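Local coordinates for malonyl-CoA-[acyl-carrier-protein] transacylase (Coxiella burnetii, PDB 3TQE), which probably transfers the malonyl group from malonyl-CoA to holo-acyl carrier protein, supplying the malonyl-ACP used in fatty acid synthesis, at residues F37-S42 and I77-E82. Sequence-based numbering, arbitrary orientation. Where two conformers were deposited one is given.
With EDO (1,2-ethanediol), chain D.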
loop_
_atom_site.group_PDB
_atom_site.type_symbol
_atom_site.label_atom_id
_atom_site.label_comp_id
_atom_site.label_asym_id
_atom_site.label_seq_id
_atom_site.Cartn_x
_atom_site.Cartn_y
_atom_site.Cartn_z
ATOM N N PHE A 37 -1.051 3.950 -18.317
ATOM C CA PHE A 37 -2.439 3.579 -18.176
ATOM C C PHE A 37 -2.900 2.801 -19.392
ATOM O O PHE A 37 -3.732 1.910 -19.249
ATOM C CB PHE A 37 -3.328 4.790 -17.913
ATOM C CG PHE A 37 -3.388 5.173 -16.468
ATOM C CD1 PHE A 37 -4.404 4.725 -15.664
ATOM C CD2 PHE A 37 -2.379 5.917 -15.890
ATOM C CE1 PHE A 37 -4.436 5.039 -14.329
ATOM C CE2 PHE A 37 -2.412 6.225 -14.540
ATOM C CZ PHE A 37 -3.439 5.795 -13.770
ATOM N N GLN A 38 -2.376 3.109 -20.575
ATOM C CA GLN A 38 -2.723 2.350 -21.776
ATOM C C GLN A 38 -2.269 0.902 -21.654
ATOM O O GLN A 38 -2.985 -0.024 -22.041
ATOM C CB GLN A 38 -2.113 2.999 -23.021
ATOM C CG GLN A 38 -2.897 4.202 -23.538
ATOM C CD GLN A 38 -2.132 5.063 -24.552
ATOM O OE1 GLN A 38 -0.928 4.889 -24.788
ATOM N NE2 GLN A 38 -2.847 5.998 -25.161
ATOM N N GLN A 39 -1.066 0.709 -21.125
ATOM C CA GLN A 39 -0.556 -0.629 -20.882
ATOM C C GLN A 39 -1.474 -1.362 -19.923
ATOM O O GLN A 39 -1.816 -2.518 -20.148
ATOM C CB GLN A 39 0.850 -0.557 -20.312
ATOM C CG GLN A 39 1.851 -0.136 -21.363
ATOM C CD GLN A 39 3.190 0.201 -20.813
ATOM O OE1 GLN A 39 3.429 0.071 -19.630
ATOM N NE2 GLN A 39 4.097 0.611 -21.684
ATOM N N ALA A 40 -1.837 -0.718 -18.834
ATOM C CA ALA A 40 -2.733 -1.343 -17.891
ATOM C C ALA A 40 -4.076 -1.674 -18.515
ATOM O O ALA A 40 -4.617 -2.744 -18.292
ATOM C CB ALA A 40 -2.910 -0.476 -16.678
ATOM N N SER A 41 -4.602 -0.752 -19.301
ATOM C CA SER A 41 -5.888 -0.936 -19.943
ATOM C C SER A 41 -5.864 -2.087 -20.915
ATOM O O SER A 41 -6.861 -2.788 -21.034
ATOM C CB SER A 41 -6.297 0.340 -20.665
ATOM O OG SER A 41 -6.522 1.364 -19.725
ATOM N N SER A 42 -4.754 -2.283 -21.603
ATOM C CA SER A 42 -4.648 -3.414 -22.494
ATOM C C SER A 42 -4.695 -4.722 -21.711
ATOM O O SER A 42 -5.314 -5.702 -22.148
ATOM C CB SER A 42 -3.408 -3.293 -23.356
ATOM O OG SER A 42 -3.587 -2.211 -24.252
ATOM N N ILE A 77 3.902 7.190 -11.685
ATOM C CA ILE A 77 4.701 8.216 -10.998
ATOM C C ILE A 77 6.150 7.801 -10.935
ATOM O O ILE A 77 7.048 8.611 -11.161
ATOM C CB ILE A 77 4.128 8.536 -9.627
ATOM C CG1 ILE A 77 2.818 9.305 -9.832
ATOM C CG2 ILE A 77 5.131 9.311 -8.768
ATOM C CD1 ILE A 77 1.985 9.442 -8.603
ATOM N N PHE A 78 6.409 6.532 -10.658
ATOM C CA PHE A 78 7.781 6.078 -10.710
ATOM C C PHE A 78 8.417 6.301 -12.047
ATOM O O PHE A 78 9.571 6.710 -12.146
ATOM C CB PHE A 78 7.831 4.609 -10.360
ATOM C CG PHE A 78 9.200 4.045 -10.371
ATOM C CD1 PHE A 78 10.023 4.231 -9.295
ATOM C CD2 PHE A 78 9.677 3.363 -11.467
ATOM C CE1 PHE A 78 11.302 3.726 -9.308
ATOM C CE2 PHE A 78 10.961 2.851 -11.465
ATOM C CZ PHE A 78 11.742 3.053 -10.404
ATOM N N ARG A 79 7.668 6.046 -13.102
ATOM C CA ARG A 79 8.204 6.223 -14.430
ATOM C C ARG A 79 8.460 7.686 -14.746
ATOM O O ARG A 79 9.388 8.000 -15.478
ATOM C CB ARG A 79 7.248 5.639 -15.428
ATOM C CG ARG A 79 7.239 4.129 -15.398
ATOM C CD ARG A 79 6.255 3.534 -16.325
ATOM N NE ARG A 79 6.413 2.100 -16.362
ATOM C CZ ARG A 79 5.696 1.305 -17.144
ATOM N NH1 ARG A 79 4.756 1.814 -17.941
ATOM N NH2 ARG A 79 5.944 0.002 -17.159
ATOM N N CYS A 80 7.639 8.560 -14.213
ATOM C CA CYS A 80 7.874 10.001 -14.367
ATOM C C CYS A 80 9.131 10.431 -13.602
ATOM O O CYS A 80 9.916 11.204 -14.096
ATOM C CB CYS A 80 6.695 10.798 -13.863
ATOM S SG CYS A 80 5.261 10.694 -14.923
ATOM N N TRP A 81 9.315 9.934 -12.396
ATOM C CA TRP A 81 10.539 10.162 -11.642
ATOM C C TRP A 81 11.738 9.783 -12.470
ATOM O O TRP A 81 12.680 10.569 -12.587
ATOM C CB TRP A 81 10.513 9.334 -10.366
ATOM C CG TRP A 81 11.769 9.312 -9.590
ATOM C CD1 TRP A 81 12.734 8.405 -9.673
ATOM C CD2 TRP A 81 12.174 10.244 -8.601
ATOM N NE1 TRP A 81 13.730 8.684 -8.791
ATOM C CE2 TRP A 81 13.409 9.809 -8.109
ATOM C CE3 TRP A 81 11.577 11.343 -8.020
ATOM C CZ2 TRP A 81 14.068 10.462 -7.110
ATOM C CZ3 TRP A 81 12.242 11.987 -7.022
ATOM C CH2 TRP A 81 13.458 11.533 -6.565
ATOM N N GLU A 82 11.736 8.590 -13.050
ATOM C CA GLU A 82 12.877 8.166 -13.832
ATOM C C GLU A 82 13.051 9.015 -15.088
ATOM O O GLU A 82 14.171 9.390 -15.419
ATOM C CB GLU A 82 12.782 6.686 -14.150
ATOM C CG GLU A 82 12.917 5.855 -12.884
ATOM C CD GLU A 82 13.509 4.505 -13.120
ATOM O OE1 GLU A 82 13.015 3.822 -14.034
ATOM O OE2 GLU A 82 14.470 4.135 -12.384
HETATM C C1 EDO D . 8.532 0.180 -13.858
HETATM O O1 EDO D . 8.595 1.189 -14.846
HETATM C C2 EDO D . 8.784 -1.166 -14.517
HETATM O O2 EDO D . 7.915 -1.358 -15.651
HETATM O O HOH W 1 5.359 -2.017 -19.148
#
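Gln39 and Arg79 reach out from two helices and meet through a single direct hydrogen bond: Arg79 NH1 donates to Gln39 OE1 over 2.8 Å, almost straight at 174°. The oxygen lies in the guanidinium plane, at its edge, whereas NH1 stands tilted out of the plane of the amide carbonyl. The amide and guanidinium planes stand 79° apart, so the groups meet at polar atoms and do not stack. Both residues suit a place where these two helical segments are linked through side chains, because each carries a polar group on a long, flexible chain. In Arg79, CG is anti to the carbonyl carbon (chi1 -72°) and the chain runs fully extended to NE, carrying the guanidinium across to the amide.

Helices 31-44 and 63-83, which bear these residues, belong to the acyl transferase domain of the FabD family, and the contact lies at the surface, away from the predicted catalytic serine and histidine. Close packing is found beside the bridge: Phe111 of helix 111-128 touches both Gln39 and Arg79, while Ile32 of helix 31-44 also lies against Arg79. Thr36, three residues before Gln39 on the same helix, gives NH1 a second acceptor through its hydroxyl.

The solvent side is looser, and there a water and a diol take up donors of the guanidinium, restraining its rotation. The water donates to Gln39 OE1 and accepts from Arg79 NH2, 2.9 Å from each, adding a second, indirect link; the positive charge probably polarises the amide oxygen. The 1,2-ethanediol, probably from the crystallisation liquor, takes two further bonds: Arg79 NE to EDO O1 and Arg79 NH2 to EDO O2, both 2.8 Å.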